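Local coordinates for protein leucine--tRNA ligase (Agrobacterium radiobacter, PDB 5AH5) that probably charges tRNA(Leu) with leucine at the expense of ATP, giving AMP and diphosphate, at residues Asp101-Met106 / Ala120-Thr125; Arg108-Met111 / Gly116-Trp119; Ile754-Gln759 / Tyr801-Asn806. All coordinates share one frame; numbering follows the deposited sequence.

Contact 1 of 3, residues Asp101-Met106 / Ala120-Thr125; sequences DAIDSM and ANELAT
Ile103 reaches from its helix to two residues of the loop that comes back alongside, Ala124 and Glu122. Starting at the branch point, CB is still 6.5 Å from Ala124 CB and meets nothing of the loop. From there the two arms part. CG1 lies anti to the carbonyl carbon (chi1 -68°) and leads to the apolar partner, the gap to Ala124 CB closing to 5.6 Å. The next bond is fully extended (chi2 176°), which sets CD1 anti to CA, pointing out to the loop, and this methyl meets Ala124 CB at 4.3 Å. The other arm, CG2, faces the end of Glu122, where its nearest atom is OE2 at 4.4 Å. Both approaches are loose. They leave 71 Å² buried between the segments, with no hydrogen bond crossing from one to the other.

Glu122 stretches straight out, bringing its carboxylate beside an apolar methyl. The group does not depend on that neighbour: OE2 accepts a hydrogen bond from Trp77 NE1, while OE1 forms a salt bridge with Lys107, one residue beyond 101-106 on the same helix. With each oxygen engaged, the carboxylate is restrained in rotation, and the lysine probably favours its charged form. Asp104 OD1 lies 7.0 Å from Glu122 OE2; any like-charge effect is probably weak at this distance, and Asp104 OD1 is bonded to Gln100.

In the fold, Ile103 bridges from helix 95-112 to the loop that leads to helix 128-143. The same side chain also packs on Trp77 and on Thr42 of the predicted HIGH region. From the same loop segment, Leu123 and Thr125 rest on Tyr130 of helix 128-143.

Contact 2 of 3, residues Arg108-Met111 / Gly116-Trp119; sequences RSMM and GYSW
Two consecutive methionines of the helix, Met110 and Met111, lean against the aromatic pair Tyr117 and Trp119. The sulfur of Met110 meets both rings: SD is 4.0 Å from Tyr117 CE2 and 4.1 Å from Trp119 CH2. Its relation to each ring differs. Toward Trp119 it lies at the edge, 81° off the normal of the six-membered ring, whereas it approaches Tyr117 obliquely, 56° off the normal. Met110 is extended beyond CG, which carries the sulfur out to this position.

Met111 works differently, touching with its CG methylene rather than the tip, 4.0 Å from Trp119 NE1; its chain then bends at chi3, and SD also slants toward the five-membered ring. The indole is steadied from within its own segment by Tyr117 CB, which lies over the centre of one face, 3.8 Å above the plane. Tyr117 itself is anchored by a hydrogen bond from its OH to Glu37 and meets the His73 ring.

Both Met110 contacts are Met-aromatic interactions, here tying the end of helix 95-112 to the following loop in the class I synthetase catalytic domain.

Contact 3 of 3, residues Ile754-Gln759 / Tyr801-Asn806; sequences IVLPVQ and YRYVPN. With nucleotides of chain D.
The small C-terminal sheet that grips the tRNA brings Leu756 and Ile754 of one strand against Tyr803 near the end of strand 798-804 and Asn806 in the turn after it. Leu756 CG stands anti to the backbone N (chi1 -167°), which carries the two methyls to separate partners: CD2 meets Tyr803 CE1 at 4.2 Å, the side chains crossing at about a right angle, while CD1 packs on the carbonyl carbon C of Asn806, 4.0 Å away. Ile754 CD1 rests on Asn806 CB at 3.6 Å. The turn closes on itself, since Asn806 N donates to Tyr803 OH (3.3 Å, 162°) and Pro805 N lies over the centre of the Tyr803 ring.

Chain D lies against both strands. Gln759 OE1 accepts a hydrogen bond from G19 N2 of chain D (3.0 Å). Arg802 runs across the G19–C64 pair of chain D, its CG 3.3 Å from C64 N3, with G19 O6 and C64 N4 over one guanidinium face. Pro757 CB meets the ribose O4' of U20 of chain D at 3.3 Å.

Strand 808-813 runs between strands 753-760 and 798-804, and its Ile809 touches Leu756; strand 763-771 borders the other side of 753-760, and helix 776-785 packs against Tyr803.

In the fold
Contacts 1 and 2 are neighbours, their centres about 10 Å apart. Both join helix 95-112 to the loop after it, and along the chain contact 2 is nested inside the loop that contact 1 closes. Trp77 touches both Ile103 and Met110. Neither contact touches the bound leucyl-adenylate analogue, but both lie near it, the Met110 side chain about 8 Å away and that of Ile103 about 11 Å. Contact 3 is remote, its centre about 57 Å from that of contact 1 and 50 Å from that of contact 2. It touches the tRNA at G19, U20 and C64 of chain D; the nearest RNA atoms are about 25 Å from contact 1 and about 23 Å from contact 2.

Contact 1 of 3, residues Asp101-Met106 / Ala120-Thr125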
loop_
_atom_site.group_PDB
_atom_site.type_symbol
_atom_site.label_atom_id
_atom_site.label_comp_id
_atom_site.label_asym_id
_atom_site.label_seq_id
_atom_site.Cartn_x
_atom_site.Cartn_y
_atom_site.Cartn_z
ATOM N N ASP B 101 6.234 0.364 -25.085
ATOM C CA ASP B 101 7.005 1.623 -25.031
ATOM C C ASP B 101 7.131 2.184 -23.592
ATOM O O ASP B 101 8.146 2.752 -23.275
ATOM C CB ASP B 101 6.400 2.684 -25.951
ATOM C CG ASP B 101 6.926 4.149 -25.695
ATOM O OD1 ASP B 101 6.412 4.893 -24.776
ATOM O OD2 ASP B 101 7.824 4.592 -26.454
ATOM N N ALA B 102 6.083 2.062 -22.788
ATOM C CA ALA B 102 6.074 2.670 -21.467
ATOM C C ALA B 102 6.939 1.813 -20.569
ATOM O O ALA B 102 7.687 2.326 -19.725
ATOM C CB ALA B 102 4.666 2.802 -20.950
ATOM N N ILE B 103 6.822 0.505 -20.763
ATOM C CA ILE B 103 7.673 -0.465 -20.054
ATOM C C ILE B 103 9.132 -0.132 -20.312
ATOM O O ILE B 103 9.919 0.092 -19.376
ATOM C CB ILE B 103 7.298 -1.918 -20.368
ATOM C CG1 ILE B 103 5.937 -2.220 -19.783
ATOM C CG2 ILE B 103 8.355 -2.932 -19.886
ATOM C CD1 ILE B 103 5.422 -3.593 -20.124
ATOM N N ASP B 104 9.463 -0.073 -21.576
ATOM C CA ASP B 104 10.827 0.137 -22.013
ATOM C C ASP B 104 11.353 1.503 -21.455
ATOM O O ASP B 104 12.466 1.579 -20.952
ATOM C CB ASP B 104 10.908 0.188 -23.507
ATOM C CG ASP B 104 10.679 -1.214 -24.219
ATOM O OD1 ASP B 104 10.608 -2.284 -23.555
ATOM O OD2 ASP B 104 10.552 -1.202 -25.485
ATOM N N SER B 105 10.559 2.556 -21.581
ATOM C CA SER B 105 10.916 3.900 -21.028
ATOM C C SER B 105 11.072 3.835 -19.478
ATOM O O SER B 105 12.017 4.330 -18.957
ATOM C CB SER B 105 9.835 4.898 -21.397
ATOM O OG SER B 105 10.052 6.149 -20.835
ATOM N N MET B 106 10.135 3.211 -18.774
ATOM C CA MET B 106 10.171 3.171 -17.310
ATOM C C MET B 106 11.336 2.341 -16.814
ATOM O O MET B 106 12.021 2.739 -15.883
ATOM C CB MET B 106 8.879 2.683 -16.692
ATOM C CG MET B 106 7.796 3.762 -16.675
ATOM S SD MET B 106 6.306 3.310 -15.819
ATOM C CE MET B 106 5.850 1.880 -16.675
ATOM N N ALA B 120 15.484 -10.660 -13.234
ATOM C CA ALA B 120 15.135 -12.038 -13.627
ATOM C C ALA B 120 13.780 -12.354 -13.157
ATOM O O ALA B 120 13.193 -13.312 -13.630
ATOM C CB ALA B 120 16.097 -13.073 -13.036
ATOM N N ASN B 121 13.298 -11.596 -12.180
ATOM C CA ASN B 121 11.991 -11.778 -11.626
ATOM C C ASN B 121 10.950 -10.816 -12.222
ATOM O O ASN B 121 9.852 -10.806 -11.771
ATOM C CB ASN B 121 12.064 -11.654 -10.068
ATOM C CG ASN B 121 12.887 -12.779 -9.463
ATOM O OD1 ASN B 121 14.070 -12.653 -9.384
ATOM N ND2 ASN B 121 12.260 -13.932 -9.189
ATOM N N GLU B 122 11.311 -10.038 -13.220
ATOM C CA GLU B 122 10.356 -9.142 -13.845
ATOM C C GLU B 122 9.141 -9.857 -14.434
ATOM O O GLU B 122 9.235 -10.994 -14.880
ATOM C CB GLU B 122 11.089 -8.363 -14.944
ATOM C CG GLU B 122 10.301 -7.319 -15.757
ATOM C CD GLU B 122 11.160 -6.698 -16.837
ATOM O OE1 GLU B 122 12.320 -7.124 -17.050
ATOM O OE2 GLU B 122 10.739 -5.699 -17.475
ATOM N N LEU B 123 7.992 -9.199 -14.384
ATOM C CA LEU B 123 6.792 -9.667 -15.047
ATOM C C LEU B 123 5.999 -8.503 -15.598
ATOM O O LEU B 123 6.251 -7.324 -15.302
ATOM C CB LEU B 123 5.895 -10.487 -14.121
ATOM C CG LEU B 123 5.458 -9.822 -12.813
ATOM C CD1 LEU B 123 4.255 -8.864 -13.028
ATOM C CD2 LEU B 123 5.057 -10.821 -11.745
ATOM N N ALA B 124 5.045 -8.841 -16.452
ATOM C CA ALA B 124 4.135 -7.842 -16.995
ATOM C C ALA B 124 2.772 -8.500 -17.023
ATOM O O ALA B 124 2.656 -9.602 -17.540
ATOM C CB ALA B 124 4.606 -7.473 -18.362
ATOM N N THR B 125 1.745 -7.847 -16.496
ATOM C CA THR B 125 0.488 -8.524 -16.376
ATOM C C THR B 125 -0.183 -8.812 -17.786
ATOM O O THR B 125 -1.096 -9.570 -17.850
ATOM C CB THR B 125 -0.454 -7.772 -15.485
ATOM O OG1 THR B 125 -0.728 -6.513 -16.059
ATOM C CG2 THR B 125 0.236 -7.505 -14.000
#

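Contact 2 of 3, residues Arg108-Met111 / Gly116-Trp119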
loop_
_atom_site.group_PDB
_atom_site.type_symbol
_atom_site.label_atom_id
_atom_site.label_comp_id
_atom_site.label_asym_id
_atom_site.label_seq_id
_atom_site.Cartn_x
_atom_site.Cartn_y
_atom_site.Cartn_z
ATOM N N ARG B 108 14.140 1.728 -18.443
ATOM C CA ARG B 108 15.338 2.505 -18.670
ATOM C C ARG B 108 15.543 3.618 -17.562
ATOM O O ARG B 108 16.652 3.848 -17.142
ATOM C CB ARG B 108 15.362 3.192 -20.014
ATOM C CG ARG B 108 15.680 2.311 -21.216
ATOM C CD ARG B 108 15.786 3.103 -22.525
ATOM N NE ARG B 108 15.218 2.268 -23.604
ATOM C CZ ARG B 108 14.020 2.411 -24.196
ATOM N NH1 ARG B 108 13.188 3.428 -23.928
ATOM N NH2 ARG B 108 13.676 1.530 -25.128
ATOM N N SER B 109 14.496 4.330 -17.212
ATOM C CA SER B 109 14.587 5.424 -16.237
ATOM C C SER B 109 15.065 4.850 -14.864
ATOM O O SER B 109 15.999 5.399 -14.231
ATOM C CB SER B 109 13.226 6.057 -16.117
ATOM O OG SER B 109 13.012 6.839 -17.254
ATOM N N MET B 110 14.469 3.699 -14.500
ATOM C CA MET B 110 14.801 2.970 -13.296
ATOM C C MET B 110 16.267 2.533 -13.206
ATOM O O MET B 110 16.941 2.772 -12.185
ATOM C CB MET B 110 13.891 1.773 -13.119
ATOM C CG MET B 110 12.481 2.151 -12.873
ATOM S SD MET B 110 11.574 0.692 -12.602
ATOM C CE MET B 110 9.928 1.258 -12.275
ATOM N N MET B 111 16.754 1.907 -14.257
ATOM C CA MET B 111 18.140 1.524 -14.364
ATOM C C MET B 111 19.057 2.730 -14.318
ATOM O O MET B 111 20.095 2.671 -13.657
ATOM C CB MET B 111 18.417 0.665 -15.604
ATOM C CG MET B 111 17.660 -0.638 -15.621
ATOM S SD MET B 111 17.853 -1.665 -17.140
ATOM C CE MET B 111 17.621 -0.571 -18.535
ATOM N N GLY B 116 18.194 -1.096 -7.954
ATOM C CA GLY B 116 18.770 -2.437 -8.017
ATOM C C GLY B 116 17.713 -3.532 -7.930
ATOM O O GLY B 116 17.601 -4.167 -6.939
ATOM N N TYR B 117 16.977 -3.763 -9.019
ATOM C CA TYR B 117 15.920 -4.734 -9.061
ATOM C C TYR B 117 16.486 -6.087 -9.555
ATOM O O TYR B 117 17.535 -6.144 -10.164
ATOM C CB TYR B 117 14.775 -4.246 -9.940
ATOM C CG TYR B 117 13.991 -3.153 -9.330
ATOM C CD1 TYR B 117 13.212 -3.386 -8.219
ATOM C CD2 TYR B 117 13.976 -1.890 -9.885
ATOM C CE1 TYR B 117 12.474 -2.389 -7.651
ATOM C CE2 TYR B 117 13.222 -0.874 -9.331
ATOM C CZ TYR B 117 12.515 -1.106 -8.221
ATOM O OH TYR B 117 11.791 -0.088 -7.658
ATOM N N SER B 118 15.865 -7.143 -9.089
ATOM C CA SER B 118 16.148 -8.507 -9.529
ATOM C C SER B 118 15.254 -8.705 -10.809
ATOM O O SER B 118 14.099 -9.181 -10.773
ATOM C CB SER B 118 15.759 -9.534 -8.487
ATOM O OG SER B 118 16.055 -10.876 -8.962
ATOM N N TRP B 119 15.821 -8.253 -11.862
ATOM C CA TRP B 119 15.178 -8.232 -13.214
ATOM C C TRP B 119 14.870 -9.611 -13.773
ATOM O O TRP B 119 13.980 -9.737 -14.599
ATOM C CB TRP B 119 16.039 -7.461 -14.184
ATOM C CG TRP B 119 16.072 -5.988 -13.922
ATOM C CD1 TRP B 119 17.192 -5.224 -13.721
ATOM C CD2 TRP B 119 14.962 -5.067 -13.947
ATOM N NE1 TRP B 119 16.843 -3.934 -13.552
ATOM C CE2 TRP B 119 15.490 -3.790 -13.690
ATOM C CE3 TRP B 119 13.574 -5.209 -14.151
ATOM C CZ2 TRP B 119 14.703 -2.651 -13.611
ATOM C CZ3 TRP B 119 12.781 -4.098 -14.052
ATOM C CH2 TRP B 119 13.349 -2.813 -13.774
#

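Contact 3 of 3, residues Ile754-Gln759 / Tyr801-Asn806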
loop_
_atom_site.group_PDB
_atom_site.type_symbol
_atom_site.label_atom_id
_atom_site.label_comp_id
_atom_site.label_asym_id
_atom_site.label_seq_id
_atom_site.Cartn_x
_atom_site.Cartn_y
_atom_site.Cartn_z
ATOM N N ILE B 754 31.605 11.403 29.851
ATOM C CA ILE B 754 30.193 11.522 29.531
ATOM C C ILE B 754 29.673 12.889 29.986
ATOM O O ILE B 754 30.034 13.354 31.068
ATOM C CB ILE B 754 29.479 10.323 30.158
ATOM C CG1 ILE B 754 29.391 9.255 29.063
ATOM C CG2 ILE B 754 28.088 10.638 30.713
ATOM C CD1 ILE B 754 28.996 7.882 29.552
ATOM N N VAL B 755 28.896 13.547 29.125
ATOM C CA VAL B 755 28.141 14.737 29.493
ATOM C C VAL B 755 26.810 14.256 30.086
ATOM O O VAL B 755 26.033 13.554 29.452
ATOM C CB VAL B 755 27.948 15.689 28.311
ATOM C CG1 VAL B 755 27.082 16.884 28.696
ATOM C CG2 VAL B 755 29.316 16.173 27.787
ATOM N N LEU B 756 26.575 14.578 31.354
ATOM C CA LEU B 756 25.368 14.091 32.063
ATOM C C LEU B 756 24.495 15.288 32.463
ATOM O O LEU B 756 24.950 16.098 33.223
ATOM C CB LEU B 756 25.830 13.344 33.331
ATOM C CG LEU B 756 24.833 12.480 34.105
ATOM C CD1 LEU B 756 24.518 11.211 33.334
ATOM C CD2 LEU B 756 25.384 12.121 35.482
ATOM N N PRO B 757 23.258 15.409 31.951
ATOM C CA PRO B 757 22.402 16.477 32.485
ATOM C C PRO B 757 21.959 16.196 33.923
ATOM O O PRO B 757 21.755 15.019 34.308
ATOM C CB PRO B 757 21.187 16.479 31.545
ATOM C CG PRO B 757 21.165 15.084 30.929
ATOM C CD PRO B 757 22.623 14.705 30.822
ATOM N N VAL B 758 21.804 17.277 34.686
ATOM C CA VAL B 758 21.372 17.230 36.055
ATOM C C VAL B 758 20.065 17.960 36.176
ATOM O O VAL B 758 19.961 19.121 35.786
ATOM C CB VAL B 758 22.414 17.949 36.897
ATOM C CG1 VAL B 758 22.009 17.952 38.366
ATOM C CG2 VAL B 758 23.770 17.281 36.665
ATOM N N GLN B 759 19.059 17.266 36.665
ATOM C CA GLN B 759 17.787 17.854 37.051
ATOM C C GLN B 759 17.666 17.998 38.582
ATOM O O GLN B 759 18.220 17.231 39.305
ATOM C CB GLN B 759 16.650 16.993 36.577
ATOM C CG GLN B 759 16.480 16.984 35.053
ATOM C CD GLN B 759 15.516 15.916 34.559
ATOM O OE1 GLN B 759 15.323 14.889 35.194
ATOM N NE2 GLN B 759 14.953 16.135 33.373
ATOM N N TYR B 801 17.236 10.359 44.608
ATOM C CA TYR B 801 17.659 10.680 43.288
ATOM C C TYR B 801 17.338 9.523 42.349
ATOM O O TYR B 801 17.259 8.371 42.757
ATOM C CB TYR B 801 19.130 11.030 43.298
ATOM C CG TYR B 801 20.033 9.891 43.604
ATOM C CD1 TYR B 801 20.390 8.996 42.628
ATOM C CD2 TYR B 801 20.523 9.691 44.879
ATOM C CE1 TYR B 801 21.197 7.914 42.901
ATOM C CE2 TYR B 801 21.344 8.620 45.149
ATOM C CZ TYR B 801 21.674 7.741 44.152
ATOM O OH TYR B 801 22.493 6.675 44.397
ATOM N N ARG B 802 17.128 9.873 41.092
ATOM C CA ARG B 802 16.964 8.928 40.001
ATOM C C ARG B 802 18.176 9.071 39.064
ATOM O O ARG B 802 18.335 10.103 38.440
ATOM C CB ARG B 802 15.712 9.315 39.255
ATOM C CG ARG B 802 15.485 8.456 38.011
ATOM C CD ARG B 802 14.926 7.111 38.410
ATOM N NE ARG B 802 15.250 6.044 37.483
ATOM C CZ ARG B 802 14.645 4.860 37.513
ATOM N NH1 ARG B 802 13.662 4.613 38.409
ATOM N NH2 ARG B 802 15.001 3.933 36.629
ATOM N N TYR B 803 19.024 8.070 39.009
ATOM C CA TYR B 803 20.153 8.040 38.153
ATOM C C TYR B 803 19.882 6.997 37.070
ATOM O O TYR B 803 19.657 5.830 37.374
ATOM C CB TYR B 803 21.393 7.630 38.943
ATOM C CG TYR B 803 22.562 7.435 38.072
ATOM C CD1 TYR B 803 22.938 8.434 37.161
ATOM C CD2 TYR B 803 23.324 6.259 38.109
ATOM C CE1 TYR B 803 24.025 8.278 36.340
ATOM C CE2 TYR B 803 24.405 6.091 37.231
ATOM C CZ TYR B 803 24.723 7.090 36.351
ATOM O OH TYR B 803 25.793 7.017 35.486
ATOM N N VAL B 804 19.897 7.417 35.817
ATOM C CA VAL B 804 19.794 6.471 34.712
ATOM C C VAL B 804 21.181 6.484 34.097
ATOM O O VAL B 804 21.573 7.530 33.592
ATOM C CB VAL B 804 18.772 6.930 33.713
ATOM C CG1 VAL B 804 18.695 5.966 32.504
ATOM C CG2 VAL B 804 17.414 7.024 34.394
ATOM N N PRO B 805 21.924 5.344 34.135
ATOM C CA PRO B 805 23.358 5.339 33.741
ATOM C C PRO B 805 23.644 5.938 32.414
ATOM O O PRO B 805 22.905 5.713 31.470
ATOM C CB PRO B 805 23.733 3.874 33.735
ATOM C CG PRO B 805 22.847 3.270 34.778
ATOM C CD PRO B 805 21.509 3.995 34.582
ATOM N N ASN B 806 24.686 6.761 32.400
ATOM C CA ASN B 806 25.104 7.512 31.269
ATOM C C ASN B 806 23.998 8.350 30.598
ATOM O O ASN B 806 24.211 8.796 29.476
ATOM C CB ASN B 806 25.753 6.550 30.269
ATOM C CG ASN B 806 26.856 5.666 30.899
ATOM O OD1 ASN B 806 27.683 6.096 31.733
ATOM N ND2 ASN B 806 26.862 4.417 30.493
ATOM P P C D 64 6.732 9.258 41.558
ATOM O OP1 C D 64 7.405 8.199 42.322
ATOM O OP2 C D 64 5.613 10.050 42.097
ATOM O "O5'" C D 64 7.869 10.305 41.192
ATOM C "C5'" C D 64 8.257 11.333 42.102
ATOM C "C4'" C D 64 9.409 12.097 41.502
ATOM O "O4'" C D 64 10.577 11.240 41.352
ATOM C "C3'" C D 64 9.165 12.632 40.111
ATOM O "O3'" C D 64 8.417 13.839 40.161
ATOM C "C2'" C D 64 10.589 12.851 39.620
ATOM O "O2'" C D 64 11.130 14.018 40.177
ATOM C "C1'" C D 64 11.306 11.635 40.190
ATOM N N1 C D 64 11.382 10.497 39.253
ATOM C C2 C D 64 12.328 10.521 38.215
ATOM O O2 C D 64 13.049 11.518 38.078
ATOM N N3 C D 64 12.378 9.483 37.342
ATOM C C4 C D 64 11.576 8.426 37.513
ATOM N N4 C D 64 11.688 7.407 36.655
ATOM C C5 C D 64 10.624 8.365 38.575
ATOM C C6 C D 64 10.544 9.423 39.398
ATOM P P G D 19 12.377 10.221 26.274
ATOM O OP1 G D 19 12.148 11.265 25.275
ATOM O OP2 G D 19 13.083 8.978 26.010
ATOM O "O5'" G D 19 13.215 10.917 27.456
ATOM C "C5'" G D 19 13.006 12.311 27.814
ATOM C "C4'" G D 19 14.098 12.772 28.761
ATOM O "O4'" G D 19 13.943 12.062 30.017
ATOM C "C3'" G D 19 15.518 12.453 28.278
ATOM O "O3'" G D 19 16.480 13.415 28.567
ATOM C "C2'" G D 19 15.876 11.198 29.046
ATOM O "O2'" G D 19 17.237 10.887 29.193
ATOM C "C1'" G D 19 15.185 11.477 30.371
ATOM N N9 G D 19 14.914 10.316 31.206
ATOM C C8 G D 19 14.871 8.993 30.836
ATOM N N7 G D 19 14.554 8.197 31.821
ATOM C C5 G D 19 14.355 9.047 32.901
ATOM C C6 G D 19 13.978 8.763 34.240
ATOM O O6 G D 19 13.707 7.671 34.751
ATOM N N1 G D 19 13.901 9.921 35.005
ATOM C C2 G D 19 14.139 11.192 34.542
ATOM N N2 G D 19 13.998 12.190 35.437
ATOM N N3 G D 19 14.497 11.468 33.300
ATOM C C4 G D 19 14.575 10.357 32.538
ATOM P P U D 20 16.827 14.516 27.497
ATOM O OP1 U D 20 15.553 15.222 27.222
ATOM O OP2 U D 20 17.608 13.917 26.433
ATOM O "O5'" U D 20 17.822 15.445 28.308
ATOM C "C5'" U D 20 17.334 16.238 29.400
ATOM C "C4'" U D 20 17.738 17.667 29.179
ATOM O "O4'" U D 20 19.188 17.729 29.175
ATOM C "C3'" U D 20 17.277 18.285 27.861
ATOM O "O3'" U D 20 16.918 19.653 28.060
ATOM C "C2'" U D 20 18.523 18.172 26.978
ATOM O "O2'" U D 20 18.590 19.118 25.947
ATOM C "C1'" U D 20 19.640 18.381 28.004
ATOM N N1 U D 20 20.921 17.778 27.612
ATOM C C2 U D 20 21.989 18.610 27.388
ATOM O O2 U D 20 21.931 19.808 27.546
ATOM N N3 U D 20 23.145 17.978 27.002
ATOM C C4 U D 20 23.337 16.625 26.817
ATOM O O4 U D 20 24.445 16.208 26.490
ATOM C C5 U D 20 22.186 15.825 27.075
ATOM C C6 U D 20 21.038 16.417 27.435
#